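Local coordinates for putative uncharacterized protein (Staphylococcus aureus, PDB 3R2T), which is of unknown function but belongs to the staphylococcal superantigen-like branch of the staphylococcal and streptococcal toxin family and is probably secreted, at residues A[70-75]-A[122-127]; A[76-81]-A[114-119]; A[98-103]-A[132-137]. All coordinates share one frame; numbering follows the deposited sequence. Where two conformers were deposited one is given.

How the interactions relate
All three contacts lie in the OB-fold domain and tie together strands of its curled, barrel-like sheet. Interactions 1 and 2 both use strand 72-79, which pairs with strand 118-122; their centres lie about 16 Å apart along that seam, and interaction 2 is nested within the chain loop that interaction 1 closes. Interaction 3 joins strands 99-102 and 133-141 in parallel, its centre about 7 Å from that of interaction 1 and about 13 Å from that of interaction 2. Its segments alternate along the chain with those of both others. The two seams lie next to each other round the barrel wall, joined by the pairing of 118-122 with 133-141.

Interaction 1 (A[70-75]-A[122-127]); sequences PSYELT and AVPELV
The carbonyl oxygen of Ala-122 is approached by three groups of the 70-75 segment. Tyr-72 N donates to Ala-122 O over 2.9 Å, in the carbonyl plane although the N-H is bent to 137°. The CA of Ser-71 adds a weak C-H contact to the same oxygen at 3.3 Å, and the Tyr-72 ring brings its edge to it, CD2 lying 3.7 Å from Ala-122 O. The return bond, from Ala-122 N to Tyr-72 O, is nearly straight and spans 3.0 Å. Tyr-72 and Ala-122 thus form an antiparallel hydrogen-bonded pair with both side chains on one face of the sheet. This is the end of the seam between strands 72-79 and 118-122, the pairing of first and fourth strands that closes an OB-fold barrel.

Past this pair the partners part company. Val-123 gives its N-H to the hydroxyl of Ser-135 instead, and Pro-124, with no N-H to offer, suits a place where the strand pairing stops. Its CD packs 3.3 Å from Pro-70 O, while Val-123 CG1 lies beside that same oxygen and CG2 faces Ser-71 CB.

With CG beside its own backbone N (chi1 -55°), Tyr-72 sends its ring back along the strand towards Pro-124, whose CG meets the ring edge 4.3 Å from CE2. The tyrosine is partly exposed, so an aromatic body carrying a polar hydroxyl fits here; its ring also meets Phe-99 edge-to-face. Ala-122 is buried, and its small methyl leaves the neighbouring volume to larger side chains: Leu-74 CD1 comes within 4.4 Å of Ala-122 CB, and Phe-99 packs on both residues from strand 99-102.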
loop_
_atom_site.group_PDB
_atom_site.type_symbol
_atom_site.label_atom_id
_atom_site.label_comp_id
_atom_site.label_asym_id
_atom_site.label_seq_id
_atom_site.Cartn_x
_atom_site.Cartn_y
_atom_site.Cartn_z
ATOM N N PRO A 70 6.369 -7.662 15.131
ATOM C CA PRO A 70 7.600 -6.881 15.159
ATOM C C PRO A 70 7.423 -5.383 14.952
ATOM O O PRO A 70 6.485 -4.963 14.305
ATOM C CB PRO A 70 8.417 -7.461 13.987
ATOM C CG PRO A 70 7.544 -8.496 13.314
ATOM C CD PRO A 70 6.172 -8.342 13.838
ATOM N N SER A 71 8.313 -4.603 15.567
ATOM C CA SER A 71 8.362 -3.154 15.409
ATOM C C SER A 71 9.841 -2.833 15.353
ATOM O O SER A 71 10.659 -3.670 15.724
ATOM C CB SER A 71 7.686 -2.403 16.562
ATOM O OG SER A 71 8.329 -2.648 17.794
ATOM N N TYR A 72 10.191 -1.632 14.908
ATOM C CA TYR A 72 11.590 -1.246 14.782
ATOM C C TYR A 72 11.774 0.224 15.076
ATOM O O TYR A 72 10.953 1.032 14.676
ATOM C CB TYR A 72 12.060 -1.492 13.344
ATOM C CG TYR A 72 11.852 -2.912 12.828
ATOM C CD1 TYR A 72 12.893 -3.828 12.793
ATOM C CD2 TYR A 72 10.609 -3.325 12.362
ATOM C CE1 TYR A 72 12.691 -5.143 12.304
ATOM C CE2 TYR A 72 10.404 -4.614 11.874
ATOM C CZ TYR A 72 11.434 -5.511 11.852
ATOM O OH TYR A 72 11.194 -6.778 11.370
ATOM N N GLU A 73 12.861 0.568 15.752
ATOM C CA GLU A 73 13.184 1.949 16.070
ATOM C C GLU A 73 14.475 2.343 15.356
ATOM O O GLU A 73 15.544 1.846 15.669
ATOM C CB GLU A 73 13.351 2.139 17.572
ATOM C CG GLU A 73 12.087 1.876 18.375
ATOM C CD GLU A 73 12.326 1.955 19.862
ATOM O OE1 GLU A 73 13.274 2.657 20.282
ATOM O OE2 GLU A 73 11.565 1.308 20.612
ATOM N N LEU A 74 14.350 3.255 14.403
ATOM C CA LEU A 74 15.467 3.726 13.615
ATOM C C LEU A 74 15.775 5.144 14.074
ATOM O O LEU A 74 14.856 5.913 14.366
ATOM C CB LEU A 74 15.063 3.657 12.157
ATOM C CG LEU A 74 14.497 2.233 11.954
ATOM C CD1 LEU A 74 13.626 2.098 10.738
ATOM C CD2 LEU A 74 15.624 1.200 11.994
ATOM N N THR A 75 17.053 5.494 14.157
ATOM C CA THR A 75 17.423 6.805 14.666
ATOM C C THR A 75 18.433 7.547 13.806
ATOM O O THR A 75 19.268 6.932 13.153
ATOM C CB THR A 75 17.998 6.670 16.096
ATOM O OG1 THR A 75 17.086 5.908 16.908
ATOM C CG2 THR A 75 18.215 8.036 16.735
ATOM N N ALA A 122 8.794 2.019 12.891
ATOM C CA ALA A 122 8.244 1.250 11.779
ATOM C C ALA A 122 7.622 -0.061 12.208
ATOM O O ALA A 122 8.126 -0.733 13.106
ATOM C CB ALA A 122 9.357 0.978 10.744
ATOM N N VAL A 123 6.508 -0.391 11.559
ATOM C CA VAL A 123 5.757 -1.629 11.791
ATOM C C VAL A 123 5.413 -2.168 10.395
ATOM O O VAL A 123 4.922 -1.437 9.541
ATOM C CB VAL A 123 4.465 -1.363 12.600
ATOM C CG1 VAL A 123 3.688 -2.655 12.827
ATOM C CG2 VAL A 123 4.805 -0.717 13.917
ATOM N N PRO A 124 5.660 -3.442 10.151
ATOM C CA PRO A 124 5.347 -3.868 8.793
ATOM C C PRO A 124 3.859 -4.018 8.490
ATOM O O PRO A 124 3.147 -4.621 9.275
ATOM C CB PRO A 124 6.028 -5.252 8.686
ATOM C CG PRO A 124 6.645 -5.530 10.039
ATOM C CD PRO A 124 6.058 -4.565 11.009
ATOM N N GLU A 125 3.401 -3.401 7.398
ATOM C CA GLU A 125 2.048 -3.619 6.889
ATOM C C GLU A 125 2.280 -4.814 5.943
ATOM O O GLU A 125 1.429 -5.681 5.804
ATOM C CB GLU A 125 1.502 -2.415 6.154
ATOM C CG GLU A 125 1.405 -1.158 7.009
ATOM C CD GLU A 125 0.542 -1.355 8.242
ATOM O OE1 GLU A 125 -0.415 -2.176 8.230
ATOM O OE2 GLU A 125 0.833 -0.690 9.240
ATOM N N LEU A 126 3.451 -4.836 5.297
ATOM C CA LEU A 126 3.884 -5.955 4.451
ATOM C C LEU A 126 5.412 -5.916 4.265
ATOM O O LEU A 126 6.067 -4.910 4.599
ATOM C CB LEU A 126 3.184 -5.971 3.090
ATOM C CG LEU A 126 3.465 -4.905 2.029
ATOM C CD1 LEU A 126 4.937 -4.877 1.650
ATOM C CD2 LEU A 126 2.623 -5.188 0.772
ATOM N N VAL A 127 5.958 -7.012 3.751
ATOM C CA VAL A 127 7.384 -7.127 3.456
ATOM C C VAL A 127 7.463 -7.626 2.009
ATOM O O VAL A 127 6.883 -8.660 1.690
ATOM C CB VAL A 127 8.101 -8.127 4.399
ATOM C CG1 VAL A 127 9.618 -8.148 4.123
ATOM C CG2 VAL A 127 7.838 -7.789 5.855
#

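Interaction 2 (A[76-81]-A[114-119]); sequences NVSGQS and KTHGLD
Segments 76-81 and 114-119 run antiparallel with a register that slips by one residue, a beta bulge, between the pairs Val-77/Leu-118 and Gly-79/Thr-115, each held by two backbone hydrogen bonds. The shortest are Val-77 N to Leu-118 O and Thr-115 N to Gly-79 O, both 2.7 Å. In the first pair the buried side chains cross at about a right angle: chi1 of -66° sets Val-77 CG1 beside the backbone N and leaves CG2 between N and the carbonyl carbon, where it sits tightly against Leu-118 CB at 3.4 Å. These branched apolar residues suit the inward face.

On the other side the chemistry is polar. Ser-78 OG reaches the edge of the His-116 ring in its plane, 3.0 Å from ND1, a hydrogen bond that either group could donate. A water lies 2.7 Å from Ser-78 OG; it donates to Asn-76 OD1 and accepts the N-H of Gly-117, which lies where the register slips. Asn-76 N donates to Asp-119 OD1 at 3.2 Å, while the other carboxylate oxygen forms a salt bridge with Lys-177.

Asparagine and glycine tolerate positive phi well, and both are used so: 47° at Asn-76 and 70° at Gly-117. Separately from the slip, Asn-76 and Val-77 together facing Leu-118 make a G1 beta bulge, a device well suited to the sharply bent strands of an OB-fold barrel.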
loop_
_atom_site.group_PDB
_atom_site.type_symbol
_atom_site.label_atom_id
_atom_site.label_comp_id
_atom_site.label_asym_id
_atom_site.label_seq_id
_atom_site.Cartn_x
_atom_site.Cartn_y
_atom_site.Cartn_z
ATOM N N ASN A 76 18.337 8.883 13.839
ATOM C CA ASN A 76 19.216 9.787 13.106
ATOM C C ASN A 76 19.381 9.355 11.660
ATOM O O ASN A 76 20.501 9.213 11.161
ATOM C CB ASN A 76 20.581 9.908 13.802
ATOM C CG ASN A 76 21.444 11.052 13.226
ATOM O OD1 ASN A 76 20.930 12.004 12.638
ATOM N ND2 ASN A 76 22.748 10.949 13.399
ATOM N N VAL A 77 18.245 9.145 11.001
ATOM C CA VAL A 77 18.196 8.734 9.605
ATOM C C VAL A 77 18.085 9.945 8.695
ATOM O O VAL A 77 17.509 10.977 9.066
ATOM C CB VAL A 77 16.967 7.815 9.302
ATOM C CG1 VAL A 77 17.090 6.507 10.023
ATOM C CG2 VAL A 77 15.681 8.510 9.673
ATOM N N SER A 78 18.634 9.794 7.496
ATOM C CA SER A 78 18.619 10.835 6.480
ATOM C C SER A 78 17.777 10.328 5.323
ATOM O O SER A 78 17.902 9.167 4.916
ATOM C CB SER A 78 20.038 11.122 5.959
ATOM O OG SER A 78 20.935 11.472 7.006
ATOM N N GLY A 79 16.927 11.184 4.778
ATOM C CA GLY A 79 16.098 10.759 3.659
ATOM C C GLY A 79 15.476 11.872 2.855
ATOM O O GLY A 79 15.501 13.051 3.241
ATOM N N GLN A 80 14.915 11.460 1.725
ATOM C CA GLN A 80 14.238 12.341 0.789
ATOM C C GLN A 80 13.075 11.558 0.205
ATOM O O GLN A 80 13.227 10.382 -0.144
ATOM C CB GLN A 80 15.200 12.787 -0.321
ATOM C CG GLN A 80 14.569 13.661 -1.407
ATOM C CD GLN A 80 15.573 14.154 -2.440
ATOM O OE1 GLN A 80 16.782 14.044 -2.247
ATOM N NE2 GLN A 80 15.073 14.711 -3.536
ATOM N N SER A 81 11.911 12.193 0.108
ATOM C CA SER A 81 10.729 11.521 -0.426
ATOM C C SER A 81 10.821 11.327 -1.941
ATOM O O SER A 81 11.406 12.139 -2.651
ATOM C CB SER A 81 9.456 12.289 -0.074
ATOM O OG SER A 81 9.470 13.592 -0.627
ATOM N N LYS A 114 16.345 16.428 0.765
ATOM C CA LYS A 114 17.105 15.563 1.687
ATOM C C LYS A 114 17.032 16.170 3.092
ATOM O O LYS A 114 17.406 17.320 3.298
ATOM C CB LYS A 114 18.562 15.453 1.209
ATOM C CG LYS A 114 19.427 14.327 1.805
ATOM C CD LYS A 114 20.816 14.339 1.113
ATOM C CE LYS A 114 21.646 13.062 1.317
ATOM N NZ LYS A 114 22.031 12.772 2.720
ATOM N N THR A 115 16.543 15.380 4.041
ATOM C CA THR A 115 16.345 15.810 5.421
ATOM C C THR A 115 17.168 14.937 6.345
ATOM O O THR A 115 17.159 13.714 6.203
ATOM C CB THR A 115 14.839 15.665 5.800
ATOM O OG1 THR A 115 14.034 16.291 4.791
ATOM C CG2 THR A 115 14.539 16.296 7.176
ATOM N N HIS A 116 17.875 15.564 7.287
ATOM C CA HIS A 116 18.718 14.839 8.257
ATOM C C HIS A 116 18.104 14.845 9.649
ATOM O O HIS A 116 17.202 15.615 9.935
ATOM C CB HIS A 116 20.109 15.471 8.386
ATOM C CG HIS A 116 20.901 15.494 7.121
ATOM N ND1 HIS A 116 21.454 14.358 6.569
ATOM C CD2 HIS A 116 21.286 16.522 6.333
ATOM C CE1 HIS A 116 22.111 14.682 5.471
ATOM N NE2 HIS A 116 22.031 15.991 5.309
ATOM N N GLY A 117 18.618 13.977 10.510
ATOM C CA GLY A 117 18.185 13.905 11.891
ATOM C C GLY A 117 16.799 13.371 12.150
ATOM O O GLY A 117 16.114 13.858 13.025
ATOM N N LEU A 118 16.384 12.353 11.421
ATOM C CA LEU A 118 15.051 11.815 11.642
ATOM C C LEU A 118 15.042 10.517 12.444
ATOM O O LEU A 118 16.010 9.777 12.435
ATOM C CB LEU A 118 14.376 11.546 10.312
ATOM C CG LEU A 118 14.102 12.688 9.354
ATOM C CD1 LEU A 118 13.653 12.112 8.002
ATOM C CD2 LEU A 118 13.067 13.627 9.944
ATOM N N ASP A 119 13.944 10.278 13.165
ATOM C CA ASP A 119 13.717 9.010 13.890
ATOM C C ASP A 119 12.512 8.398 13.203
ATOM O O ASP A 119 11.653 9.107 12.672
ATOM C CB ASP A 119 13.445 9.185 15.390
ATOM C CG ASP A 119 14.705 9.529 16.194
ATOM O OD1 ASP A 119 15.815 9.550 15.616
ATOM O OD2 ASP A 119 14.586 9.757 17.418
HETATM O O HOH W 1 20.595 11.822 9.619
#

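Interaction 3 (A[98-103]-A[132-137]); sequences KFQVFL and RIFSVS
Phe-102 and Phe-134 meet obliquely, ring planes at 44°, with Phe-102 CE2 pressed 3.3 Å from Phe-134 CD2. Gln-100 approaches from the same side of the Phe-134 ring. Extended beyond CG, it runs alongside the phenylalanine and lays its amide over the ring, tilted about 25° from it, with NE2 above the rim 3.7 Å from CZ. A glutamine suits this place because its aliphatic stem packs like a hydrocarbon while its flat end stacks on the ring. Phe-102 also turns its edge towards Ser-135 O. Phe-148 of the second subunit meets the Phe-102 ring edge-to-face, so this aromatic face reaches the subunit interface.

Arg-132 crosses Lys-98 and Gln-100 at about right angles. A bend at chi3 (-63°) swings the guanidinium back over strand 99-102, with Lys-98 CB 3.6 Å from NH1 and over the centre of one face. NH1 then donates to Phe-99 O at 2.9 Å, in the guanidinium plane but well above the carbonyl plane, with a weak second bond to Asn-93. Lys-98 leads its amine away, leaving NZ 5.1 Å from Arg-132 NH2.

On the opposite face Phe-99 and Ile-133 point the same way, Phe-99 CE1 resting 3.7 Å from Ile-133 CD1, as apolar residues facing the barrel interior. Ser-135, on the same face, is small and lies against Ala-122.

Beneath the side chains the two strands run parallel, the third-to-fifth strand pairing of an OB fold, with bonds alternating from Ile-133 N to Ser-137 N. The shortest is Phe-102 N to Ser-135 O, 2.7 Å. Alternate amides and carbonyls pair here, the rest turning to neighbouring strands, as Phe-99 does to Phe-92 and Phe-134 to Leu-126. The carbonyl of Phe-99 probably steadies the arginine charge, while the lysine amine, directed away, avoids direct contact of like charges.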
loop_
_atom_site.group_PDB
_atom_site.type_symbol
_atom_site.label_atom_id
_atom_site.label_comp_id
_atom_site.label_asym_id
_atom_site.label_seq_id
_atom_site.Cartn_x
_atom_site.Cartn_y
_atom_site.Cartn_z
ATOM N N LYS A 98 16.051 -3.168 5.424
ATOM C CA LYS A 98 15.675 -2.194 4.396
ATOM C C LYS A 98 14.248 -1.733 4.678
ATOM O O LYS A 98 13.381 -2.556 4.949
ATOM C CB LYS A 98 15.717 -2.855 3.010
ATOM C CG LYS A 98 17.030 -3.561 2.650
ATOM C CD LYS A 98 16.893 -4.279 1.301
ATOM C CE LYS A 98 18.075 -5.201 0.969
ATOM N NZ LYS A 98 19.367 -4.483 0.818
ATOM N N PHE A 99 14.001 -0.428 4.593
ATOM C CA PHE A 99 12.678 0.121 4.865
ATOM C C PHE A 99 12.130 1.014 3.775
ATOM O O PHE A 99 12.879 1.597 2.994
ATOM C CB PHE A 99 12.706 0.957 6.145
ATOM C CG PHE A 99 12.993 0.169 7.376
ATOM C CD1 PHE A 99 11.968 -0.445 8.069
ATOM C CD2 PHE A 99 14.286 0.042 7.849
ATOM C CE1 PHE A 99 12.222 -1.168 9.204
ATOM C CE2 PHE A 99 14.541 -0.674 8.996
ATOM C CZ PHE A 99 13.511 -1.280 9.672
ATOM N N GLN A 100 10.802 1.121 3.773
ATOM C CA GLN A 100 10.063 1.973 2.851
ATOM C C GLN A 100 8.858 2.515 3.601
ATOM O O GLN A 100 7.881 1.810 3.823
ATOM C CB GLN A 100 9.630 1.211 1.607
ATOM C CG GLN A 100 8.857 2.065 0.619
ATOM C CD GLN A 100 8.796 1.439 -0.756
ATOM O OE1 GLN A 100 9.796 0.909 -1.242
ATOM N NE2 GLN A 100 7.637 1.517 -1.400
ATOM N N VAL A 101 8.954 3.781 3.972
ATOM C CA VAL A 101 7.952 4.456 4.758
ATOM C C VAL A 101 7.036 5.289 3.915
ATOM O O VAL A 101 7.457 6.260 3.265
ATOM C CB VAL A 101 8.621 5.386 5.779
ATOM C CG1 VAL A 101 7.566 6.096 6.630
ATOM C CG2 VAL A 101 9.598 4.576 6.639
ATOM N N PHE A 102 5.763 4.916 3.952
ATOM C CA PHE A 102 4.748 5.610 3.196
ATOM C C PHE A 102 4.267 6.809 3.997
ATOM O O PHE A 102 3.789 6.656 5.124
ATOM C CB PHE A 102 3.598 4.663 2.900
ATOM C CG PHE A 102 3.938 3.593 1.886
ATOM C CD1 PHE A 102 3.410 3.645 0.615
ATOM C CD2 PHE A 102 4.814 2.556 2.195
ATOM C CE1 PHE A 102 3.717 2.660 -0.330
ATOM C CE2 PHE A 102 5.129 1.581 1.257
ATOM C CZ PHE A 102 4.577 1.634 -0.006
ATOM N N LEU A 103 4.388 7.993 3.403
ATOM C CA LEU A 103 3.981 9.235 4.042
ATOM C C LEU A 103 2.507 9.481 3.720
ATOM O O LEU A 103 2.179 10.275 2.834
ATOM C CB LEU A 103 4.837 10.378 3.512
ATOM C CG LEU A 103 6.346 10.156 3.666
ATOM C CD1 LEU A 103 7.179 11.239 2.977
ATOM C CD2 LEU A 103 6.712 10.017 5.133
ATOM N N ARG A 132 12.320 -5.786 1.942
ATOM C CA ARG A 132 12.060 -4.399 2.333
ATOM C C ARG A 132 10.703 -4.305 3.056
ATOM O O ARG A 132 9.683 -4.785 2.590
ATOM C CB ARG A 132 12.162 -3.443 1.136
ATOM C CG ARG A 132 12.110 -1.957 1.513
ATOM C CD ARG A 132 12.397 -1.037 0.319
ATOM N NE ARG A 132 13.745 -1.207 -0.227
ATOM C CZ ARG A 132 14.847 -0.615 0.246
ATOM N NH1 ARG A 132 14.805 0.199 1.302
ATOM N NH2 ARG A 132 16.012 -0.846 -0.334
ATOM N N ILE A 133 10.736 -3.665 4.209
ATOM C CA ILE A 133 9.594 -3.532 5.090
ATOM C C ILE A 133 8.770 -2.286 4.803
ATOM O O ILE A 133 9.259 -1.166 4.949
ATOM C CB ILE A 133 10.105 -3.481 6.549
ATOM C CG1 ILE A 133 10.894 -4.770 6.862
ATOM C CG2 ILE A 133 8.960 -3.305 7.500
ATOM C CD1 ILE A 133 11.733 -4.721 8.155
ATOM N N PHE A 134 7.517 -2.494 4.411
ATOM C CA PHE A 134 6.590 -1.402 4.110
ATOM C C PHE A 134 5.891 -0.947 5.383
ATOM O O PHE A 134 5.168 -1.721 6.003
ATOM C CB PHE A 134 5.537 -1.874 3.104
ATOM C CG PHE A 134 6.015 -1.925 1.666
ATOM C CD1 PHE A 134 7.312 -2.286 1.339
ATOM C CD2 PHE A 134 5.116 -1.705 0.635
ATOM C CE1 PHE A 134 7.726 -2.354 0.005
ATOM C CE2 PHE A 134 5.513 -1.780 -0.705
ATOM C CZ PHE A 134 6.825 -2.107 -1.018
ATOM N N SER A 135 6.081 0.312 5.745
ATOM C CA SER A 135 5.475 0.868 6.941
ATOM C C SER A 135 4.913 2.258 6.645
ATOM O O SER A 135 5.309 2.903 5.654
ATOM C CB SER A 135 6.505 0.939 8.069
ATOM O OG SER A 135 5.921 1.357 9.292
ATOM N N VAL A 136 4.001 2.708 7.514
ATOM C CA VAL A 136 3.331 4.001 7.360
ATOM C C VAL A 136 3.757 5.075 8.351
ATOM O O VAL A 136 3.653 4.888 9.547
ATOM C CB VAL A 136 1.809 3.857 7.521
ATOM C CG1 VAL A 136 1.135 5.215 7.414
ATOM C CG2 VAL A 136 1.246 2.873 6.487
ATOM N N SER A 137 4.234 6.201 7.831
ATOM C CA SER A 137 4.610 7.358 8.644
ATOM C C SER A 137 5.491 7.009 9.858
ATOM O O SER A 137 6.483 6.284 9.709
ATOM C CB SER A 137 3.343 8.095 9.030
ATOM O OG SER A 137 2.618 8.435 7.860
#